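Long-range contact in jasmonate-induced oxygenase 2 (Arabidopsis thaliana, PDB 6LSV), which uses iron, 2-oxoglutarate and molecular oxygen to hydroxylate the stress hormone jasmonate, giving 12-hydroxyjasmonate: residues Gly268-Lys280 with Gln310-Tyr324. Residues are numbered along the deposited sequence; the frame is centred on the assembly and turned at random.
Sequences GDQIQILSNSTYK and QPLQELVSTHNPPLY
The phenol oxygen of Tyr-324 is held from two directions where the loop joining strands 308-309 and 327-328 docks on the C-terminus of the short helix 269-274, which closes in a Schellman motif beside the double-stranded beta-helix (jelly-roll) core of this 2-oxoglutarate oxygenase. Tyr-324 OH accepts a nearly straight bond from Gln-272 NE2 (3.0 Å, 176° at the hydrogen), the phenol oxygen lying in the amide plane of Gln-272, and donates its own proton to Ser-277 OG, which sits at the ring edge. Gln-272 reaches the hydroxyl with CG anti to the backbone N (chi1 168°) and an extended chain; its OE1 takes bonds from Ser-281 N and Lys-344 NZ, and with both ends of the amide bonded its rotation is probably fixed. Over one face of the Tyr-324 ring lies Ile-273 CG1, 4.0 Å from the centroid and almost on the normal, a CH-pi contact, while its CG2 branch packs on Tyr-324 CB and Pro-311 CD.

Asn-276, at positive phi, is the C-prime residue of the Schellman motif. The loop takes up a carbonyl of this terminus: Leu-312 N bonds Leu-274 O on a lone pair, in the carbonyl plane, at 2.9 Å. Beside it Leu-274 CD2 touches Leu-312 CG, and Leu-315 CD1 lies against Ser-275 CA.

The Asn-276 amide reaches into the loop and is used at both ends. Leu-323 N donates to Asn-276 OD1 at 2.8 Å, again on a lone pair. The helix itself follows strand 263-267 of the main sheet, and Gln-272 remains about 10 Å, side chain to side chain, from the iron ligand Asp-229. At the outer end of the contact, Asn-276 ND2 meets Pro-321 O at 3.0 Å, approaching from above the carbonyl plane.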
ATOM      1  N   GLY A 268      -2.296   4.963   6.911  1.00 18.98           N
ATOM      2  CA  GLY A 268      -1.032   5.390   6.354  1.00 18.60           C
ATOM      3  C   GLY A 268      -0.306   6.392   7.241  1.00 25.87           C
ATOM      4  O   GLY A 268      -0.823   6.845   8.264  1.00 20.30           O
ATOM      5  N   ASP A 269       0.915   6.731   6.816  1.00 20.67           N
ATOM      6  CA  ASP A 269       1.743   7.661   7.579  1.00 22.77           C
ATOM      7  C   ASP A 269       1.063   9.017   7.731  1.00 23.60           C
ATOM      8  O   ASP A 269       1.178   9.664   8.780  1.00 19.89           O
ATOM      9  CB  ASP A 269       3.107   7.823   6.904  1.00 22.20           C
ATOM     10  CG  ASP A 269       4.100   6.753   7.321  1.00 27.94           C
ATOM     11  OD1 ASP A 269       3.758   5.923   8.193  1.00 26.16           O
ATOM     12  OD2 ASP A 269       5.227   6.748   6.779  1.00 29.82           O
ATOM     13  N   GLN A 270       0.349   9.464   6.695  1.00 18.34           N
ATOM     14  CA  GLN A 270      -0.265  10.786   6.741  1.00 21.54           C
ATOM     15  C   GLN A 270      -1.368  10.862   7.791  1.00 26.04           C
ATOM     16  O   GLN A 270      -1.538  11.906   8.433  1.00 26.31           O
ATOM     17  CB  GLN A 270      -0.809  11.159   5.363  1.00 19.29           C
ATOM     18  CG  GLN A 270       0.271  11.324   4.306  1.00 23.52           C
ATOM     19  CD  GLN A 270       1.421  12.192   4.782  1.00 26.48           C
ATOM     20  OE1 GLN A 270       1.221  13.333   5.197  1.00 26.78           O
ATOM     21  NE2 GLN A 270       2.634  11.650   4.734  1.00 19.94           N
ATOM     22  N   ILE A 271      -2.119   9.778   7.989  1.00 22.38           N
ATOM     23  CA  ILE A 271      -3.177   9.812   8.992  1.00 21.21           C
ATOM     24  C   ILE A 271      -2.595   9.704  10.396  1.00 19.86           C
ATOM     25  O   ILE A 271      -3.111  10.331  11.329  1.00 22.83           O
ATOM     26  CB  ILE A 271      -4.216   8.714   8.706  1.00 23.94           C
ATOM     27  CG1 ILE A 271      -5.013   9.071   7.450  1.00 24.09           C
ATOM     28  CG2 ILE A 271      -5.155   8.522   9.891  1.00 23.30           C
ATOM     29  CD1 ILE A 271      -6.206   8.177   7.197  1.00 23.80           C
ATOM     30  N   GLN A 272      -1.510   8.944  10.576  1.00 19.24           N
ATOM     31  CA  GLN A 272      -0.837   8.935  11.872  1.00 19.09           C
ATOM     32  C   GLN A 272      -0.427  10.345  12.277  1.00 25.74           C
ATOM     33  O   GLN A 272      -0.567  10.731  13.445  1.00 24.60           O
ATOM     34  CB  GLN A 272       0.383   8.009  11.841  1.00 20.64           C
ATOM     35  CG  GLN A 272       1.301   8.164  13.062  1.00 21.65           C
ATOM     36  CD  GLN A 272       2.266   7.001  13.263  1.00 18.67           C
ATOM     37  OE1 GLN A 272       2.004   5.873  12.846  1.00 21.46           O
ATOM     38  NE2 GLN A 272       3.384   7.275  13.919  1.00 16.56           N
ATOM     39  N   ILE A 273       0.056  11.137  11.316  1.00 25.70           N
ATOM     40  CA  ILE A 273       0.454  12.511  11.602  1.00 23.85           C
ATOM     41  C   ILE A 273      -0.764  13.375  11.907  1.00 24.83           C
ATOM     42  O   ILE A 273      -0.752  14.173  12.852  1.00 25.69           O
ATOM     43  CB  ILE A 273       1.279  13.080  10.433  1.00 27.86           C
ATOM     44  CG1 ILE A 273       2.559  12.267  10.233  1.00 25.20           C
ATOM     45  CG2 ILE A 273       1.616  14.544  10.673  1.00 24.65           C
ATOM     46  CD1 ILE A 273       3.089  12.318   8.822  1.00 25.26           C
ATOM     47  N   LEU A 274      -1.836  13.232  11.119  1.00 23.76           N
ATOM     48  CA  LEU A 274      -3.031  14.043  11.339  1.00 25.30           C
ATOM     49  C   LEU A 274      -3.674  13.735  12.687  1.00 25.84           C
ATOM     50  O   LEU A 274      -4.098  14.650  13.406  1.00 23.78           O
ATOM     51  CB  LEU A 274      -4.030  13.826  10.202  1.00 16.76           C
ATOM     52  CG  LEU A 274      -3.734  14.593   8.909  1.00 21.71           C
ATOM     53  CD1 LEU A 274      -4.606  14.099   7.770  1.00 20.03           C
ATOM     54  CD2 LEU A 274      -3.927  16.087   9.106  1.00 21.57           C
ATOM     55  N   SER A 275      -3.742  12.460  13.055  1.00 21.38           N
ATOM     56  CA  SER A 275      -4.303  12.062  14.337  1.00 21.05           C
ATOM     57  C   SER A 275      -3.359  12.330  15.504  1.00 26.71           C
ATOM     58  O   SER A 275      -3.628  11.852  16.610  1.00 28.36           O
ATOM     59  CB  SER A 275      -4.685  10.578  14.307  1.00 23.82           C
ATOM     60  OG  SER A 275      -3.540   9.744  14.247  1.00 21.37           O
ATOM     61  N   ASN A 276      -2.275  13.079  15.279  1.00 25.75           N
ATOM     62  CA  ASN A 276      -1.241  13.319  16.292  1.00 28.29           C
ATOM     63  C   ASN A 276      -0.832  12.017  16.976  1.00 27.95           C
ATOM     64  O   ASN A 276      -0.677  11.955  18.199  1.00 24.43           O
ATOM     65  CB  ASN A 276      -1.697  14.356  17.323  1.00 29.43           C
ATOM     66  CG  ASN A 276      -0.525  15.042  18.022  1.00 28.04           C
ATOM     67  OD1 ASN A 276       0.578  15.120  17.481  1.00 25.46           O
ATOM     68  ND2 ASN A 276      -0.763  15.538  19.231  1.00 27.65           N
ATOM     69  N   SER A 277      -0.682  10.963  16.171  1.00 24.97           N
ATOM     70  CA  SER A 277      -0.291   9.613  16.575  1.00 25.17           C
ATOM     71  C   SER A 277      -1.366   8.875  17.366  1.00 27.27           C
ATOM     72  O   SER A 277      -1.071   7.828  17.955  1.00 28.21           O
ATOM     73  CB  SER A 277       1.014   9.603  17.380  1.00 26.51           C
ATOM     74  OG  SER A 277       2.134   9.382  16.540  1.00 37.32           O
ATOM     75  N   THR A 278      -2.604   9.372  17.402  1.00 24.90           N
ATOM     76  CA  THR A 278      -3.676   8.581  17.999  1.00 27.74           C
ATOM     77  C   THR A 278      -3.964   7.344  17.158  1.00 25.10           C
ATOM     78  O   THR A 278      -4.139   6.241  17.691  1.00 23.08           O
ATOM     79  CB  THR A 278      -4.943   9.421  18.167  1.00 27.75           C
ATOM     80  OG1 THR A 278      -4.628  10.627  18.876  1.00 27.49           O
ATOM     81  CG2 THR A 278      -5.992   8.638  18.943  1.00 25.98           C
ATOM     82  N   TYR A 279      -4.026   7.512  15.840  1.00 24.19           N
ATOM     83  CA  TYR A 279      -4.013   6.388  14.918  1.00 24.71           C
ATOM     84  C   TYR A 279      -2.570   6.077  14.545  1.00 25.60           C
ATOM     85  O   TYR A 279      -1.760   6.985  14.342  1.00 24.17           O
ATOM     86  CB  TYR A 279      -4.820   6.701  13.657  1.00 24.05           C
ATOM     87  CG  TYR A 279      -6.301   6.897  13.887  1.00 24.10           C
ATOM     88  CD1 TYR A 279      -6.934   6.356  14.995  1.00 25.51           C
ATOM     89  CD2 TYR A 279      -7.067   7.626  12.987  1.00 28.38           C
ATOM     90  CE1 TYR A 279      -8.288   6.535  15.201  1.00 24.82           C
ATOM     91  CE2 TYR A 279      -8.420   7.808  13.183  1.00 24.97           C
ATOM     92  CZ  TYR A 279      -9.025   7.262  14.292  1.00 26.55           C
ATOM     93  OH  TYR A 279     -10.372   7.447  14.492  1.00 29.43           O
ATOM     94  N   LYS A 280      -2.249   4.791  14.469  1.00 24.49           N
ATOM     95  CA  LYS A 280      -0.917   4.345  14.093  1.00 27.39           C
ATOM     96  C   LYS A 280      -0.957   3.736  12.702  1.00 23.44           C
ATOM     97  O   LYS A 280      -1.906   3.029  12.354  1.00 25.76           O
ATOM     98  CB  LYS A 280      -0.373   3.326  15.095  1.00 27.35           C
ATOM     99  CG  LYS A 280      -0.197   3.888  16.496  1.00 43.46           C
ATOM    100  CD  LYS A 280       0.791   5.048  16.504  1.00 35.88           C
ATOM    101  CE  LYS A 280       1.060   5.519  17.920  1.00 41.17           C
ATOM    102  NZ  LYS A 280       0.964   4.399  18.897  1.00 48.65           N
ATOM    103  N   GLN A 310      -0.006  18.304   9.023  1.00 24.36           N
ATOM    104  CA  GLN A 310       0.453  18.396  10.402  1.00 33.17           C
ATOM    105  C   GLN A 310      -0.650  17.863  11.301  1.00 27.08           C
ATOM    106  O   GLN A 310      -1.788  17.673  10.855  1.00 25.43           O
ATOM    107  CB  GLN A 310       0.823  19.836  10.781  1.00 29.54           C
ATOM    108  CG  GLN A 310      -0.235  20.875  10.476  1.00 29.91           C
ATOM    109  CD  GLN A 310       0.166  22.251  10.965  1.00 31.08           C
ATOM    110  OE1 GLN A 310       0.666  22.400  12.078  1.00 38.41           O
ATOM    111  NE2 GLN A 310      -0.034  23.262  10.129  1.00 26.57           N
ATOM    112  N   PRO A 311      -0.341  17.579  12.565  1.00 23.85           N
ATOM    113  CA  PRO A 311      -1.389  17.140  13.497  1.00 26.34           C
ATOM    114  C   PRO A 311      -2.555  18.114  13.532  1.00 21.99           C
ATOM    115  O   PRO A 311      -2.371  19.331  13.603  1.00 27.95           O
ATOM    116  CB  PRO A 311      -0.658  17.084  14.841  1.00 30.12           C
ATOM    117  CG  PRO A 311       0.757  16.815  14.484  1.00 27.19           C
ATOM    118  CD  PRO A 311       1.004  17.493  13.168  1.00 19.60           C
ATOM    119  N   LEU A 312      -3.768  17.568  13.469  1.00 25.29           N
ATOM    120  CA  LEU A 312      -4.961  18.402  13.509  1.00 28.98           C
ATOM    121  C   LEU A 312      -4.977  19.236  14.782  1.00 31.09           C
ATOM    122  O   LEU A 312      -4.624  18.757  15.865  1.00 31.22           O
ATOM    123  CB  LEU A 312      -6.220  17.538  13.426  1.00 24.40           C
ATOM    124  CG  LEU A 312      -6.493  16.860  12.082  1.00 27.24           C
ATOM    125  CD1 LEU A 312      -7.480  15.705  12.249  1.00 27.97           C
ATOM    126  CD2 LEU A 312      -7.010  17.872  11.074  1.00 25.27           C
ATOM    127  N   GLN A 313      -5.367  20.504  14.644  1.00 29.68           N
ATOM    128  CA  GLN A 313      -5.358  21.398  15.797  1.00 32.35           C
ATOM    129  C   GLN A 313      -6.389  20.984  16.837  1.00 30.96           C
ATOM    130  O   GLN A 313      -6.203  21.250  18.029  1.00 33.16           O
ATOM    131  CB  GLN A 313      -5.600  22.836  15.345  1.00 33.77           C
ATOM    132  CG  GLN A 313      -6.873  23.034  14.545  1.00 30.17           C
ATOM    133  CD  GLN A 313      -6.917  24.391  13.872  1.00 34.21           C
ATOM    134  OE1 GLN A 313      -5.902  25.084  13.784  1.00 32.18           O
ATOM    135  NE2 GLN A 313      -8.097  24.782  13.402  1.00 27.71           N
ATOM    136  N   GLU A 314      -7.466  20.319  16.410  1.00 31.77           N
ATOM    137  CA  GLU A 314      -8.500  19.884  17.343  1.00 33.67           C
ATOM    138  C   GLU A 314      -7.960  18.909  18.381  1.00 35.01           C
ATOM    139  O   GLU A 314      -8.484  18.843  19.500  1.00 41.32           O
ATOM    140  CB  GLU A 314      -9.659  19.236  16.581  1.00 37.00           C
ATOM    141  CG  GLU A 314     -10.601  20.209  15.889  1.00 30.37           C
ATOM    142  CD  GLU A 314     -10.109  20.629  14.513  1.00 36.35           C
ATOM    143  OE1 GLU A 314      -8.952  20.304  14.165  1.00 29.61           O
ATOM    144  OE2 GLU A 314     -10.882  21.284  13.780  1.00 34.13           O
ATOM    145  N   LEU A 315      -6.924  18.147  18.037  1.00 35.21           N
ATOM    146  CA  LEU A 315      -6.412  17.095  18.904  1.00 32.04           C
ATOM    147  C   LEU A 315      -5.198  17.531  19.707  1.00 33.00           C
ATOM    148  O   LEU A 315      -4.568  16.695  20.364  1.00 38.39           O
ATOM    149  CB  LEU A 315      -6.074  15.855  18.080  1.00 29.94           C
ATOM    150  CG  LEU A 315      -7.134  15.433  17.066  1.00 27.15           C
ATOM    151  CD1 LEU A 315      -6.538  14.454  16.075  1.00 25.89           C
ATOM    152  CD2 LEU A 315      -8.354  14.834  17.761  1.00 20.78           C
ATOM    153  N   VAL A 316      -4.854  18.812  19.677  1.00 35.07           N
ATOM    154  CA  VAL A 316      -3.686  19.321  20.379  1.00 41.48           C
ATOM    155  C   VAL A 316      -4.132  19.952  21.690  1.00 41.89           C
ATOM    156  O   VAL A 316      -4.982  20.851  21.703  1.00 42.36           O
ATOM    157  CB  VAL A 316      -2.914  20.331  19.516  1.00 32.58           C
ATOM    158  CG1 VAL A 316      -1.982  21.163  20.384  1.00 41.57           C
ATOM    159  CG2 VAL A 316      -2.128  19.603  18.438  1.00 30.42           C
ATOM    160  N   SER A 317      -3.575  19.462  22.790  1.00 40.83           N
ATOM    161  CA  SER A 317      -3.608  20.114  24.089  1.00 45.10           C
ATOM    162  C   SER A 317      -2.172  20.464  24.476  1.00 48.95           C
ATOM    163  O   SER A 317      -1.222  20.160  23.749  1.00 49.44           O
ATOM    164  CB  SER A 317      -4.280  19.218  25.133  1.00 44.00           C
ATOM    165  OG  SER A 317      -5.336  18.467  24.553  1.00 51.40           O
ATOM    166  N   THR A 318      -2.008  21.127  25.621  1.00 53.18           N
ATOM    167  CA  THR A 318      -0.653  21.425  26.069  1.00 59.67           C
ATOM    168  C   THR A 318       0.003  20.219  26.724  1.00 59.85           C
ATOM    169  O   THR A 318       1.226  20.219  26.916  1.00 57.01           O
ATOM    170  CB  THR A 318      -0.641  22.612  27.038  1.00 60.94           C
ATOM    171  OG1 THR A 318       0.683  22.787  27.554  1.00 65.01           O
ATOM    172  CG2 THR A 318      -1.603  22.376  28.188  1.00 47.37           C
ATOM    173  N   HIS A 319      -0.776  19.194  27.065  1.00 53.77           N
ATOM    174  CA  HIS A 319      -0.225  17.912  27.474  1.00 59.65           C
ATOM    175  C   HIS A 319      -0.265  16.870  26.360  1.00 61.81           C
ATOM    176  O   HIS A 319       0.304  15.786  26.526  1.00 57.34           O
ATOM    177  CB  HIS A 319      -0.963  17.402  28.713  1.00 62.31           C
ATOM    178  CG  HIS A 319      -0.655  18.181  29.955  1.00 74.80           C
ATOM    179  ND1 HIS A 319      -1.549  19.061  30.527  1.00 77.05           N
ATOM    180  CD2 HIS A 319       0.462  18.232  30.719  1.00 69.24           C
ATOM    181  CE1 HIS A 319      -1.002  19.607  31.598  1.00 73.54           C
ATOM    182  NE2 HIS A 319       0.218  19.122  31.736  1.00 76.54           N
ATOM    183  N   ASN A 320      -0.913  17.177  25.232  1.00 54.49           N
ATOM    184  CA  ASN A 320      -0.751  16.445  23.977  1.00 41.48           C
ATOM    185  C   ASN A 320      -0.334  17.442  22.901  1.00 40.15           C
ATOM    186  O   ASN A 320      -1.136  17.806  22.029  1.00 38.31           O
ATOM    187  CB  ASN A 320      -2.029  15.716  23.568  1.00 45.47           C
ATOM    188  CG  ASN A 320      -2.445  14.669  24.572  1.00 56.44           C
ATOM    189  OD1 ASN A 320      -1.642  14.225  25.392  1.00 59.31           O
ATOM    190  ND2 ASN A 320      -3.707  14.261  24.510  1.00 55.38           N
ATOM    191  N   PRO A 321       0.908  17.914  22.940  1.00 47.51           N
ATOM    192  CA  PRO A 321       1.373  18.867  21.929  1.00 43.63           C
ATOM    193  C   PRO A 321       1.501  18.190  20.576  1.00 30.28           C
ATOM    194  O   PRO A 321       1.529  16.954  20.496  1.00 29.96           O
ATOM    195  CB  PRO A 321       2.742  19.309  22.466  1.00 39.35           C
ATOM    196  CG  PRO A 321       3.205  18.155  23.278  1.00 36.37           C
ATOM    197  CD  PRO A 321       1.970  17.572  23.903  1.00 42.18           C
ATOM    198  N   PRO A 322       1.577  18.961  19.491  1.00 30.50           N
ATOM    199  CA  PRO A 322       1.717  18.349  18.162  1.00 30.41           C
ATOM    200  C   PRO A 322       3.072  17.670  18.022  1.00 32.00           C
ATOM    201  O   PRO A 322       4.114  18.271  18.290  1.00 38.12           O
ATOM    202  CB  PRO A 322       1.570  19.538  17.208  1.00 32.83           C
ATOM    203  CG  PRO A 322       2.014  20.718  18.024  1.00 28.48           C
ATOM    204  CD  PRO A 322       1.522  20.433  19.413  1.00 29.53           C
ATOM    205  N   LEU A 323       3.047  16.407  17.595  1.00 27.14           N
ATOM    206  CA  LEU A 323       4.240  15.571  17.582  1.00 24.48           C
ATOM    207  C   LEU A 323       5.028  15.637  16.277  1.00 29.06           C
ATOM    208  O   LEU A 323       6.128  15.077  16.215  1.00 25.49           O
ATOM    209  CB  LEU A 323       3.862  14.116  17.869  1.00 21.81           C
ATOM    210  CG  LEU A 323       3.419  13.802  19.298  1.00 28.33           C
ATOM    211  CD1 LEU A 323       2.504  12.586  19.325  1.00 28.33           C
ATOM    212  CD2 LEU A 323       4.625  13.587  20.198  1.00 25.61           C
ATOM    213  N   TYR A 324       4.507  16.300  15.242  1.00 25.91           N
ATOM    214  CA  TYR A 324       5.188  16.371  13.953  1.00 27.08           C
ATOM    215  C   TYR A 324       5.099  17.779  13.378  1.00 28.17           C
ATOM    216  O   TYR A 324       4.048  18.427  13.479  1.00 26.02           O
ATOM    217  CB  TYR A 324       4.597  15.384  12.933  1.00 30.46           C
ATOM    218  CG  TYR A 324       4.394  13.969  13.433  1.00 29.15           C
ATOM    219  CD1 TYR A 324       3.233  13.609  14.106  1.00 27.26           C
ATOM    220  CD2 TYR A 324       5.352  12.988  13.209  1.00 26.51           C
ATOM    221  CE1 TYR A 324       3.037  12.316  14.557  1.00 24.71           C
ATOM    222  CE2 TYR A 324       5.161  11.689  13.654  1.00 26.97           C
ATOM    223  CZ  TYR A 324       4.003  11.360  14.330  1.00 23.92           C
ATOM    224  OH  TYR A 324       3.807  10.073  14.777  1.00 21.12           O
TER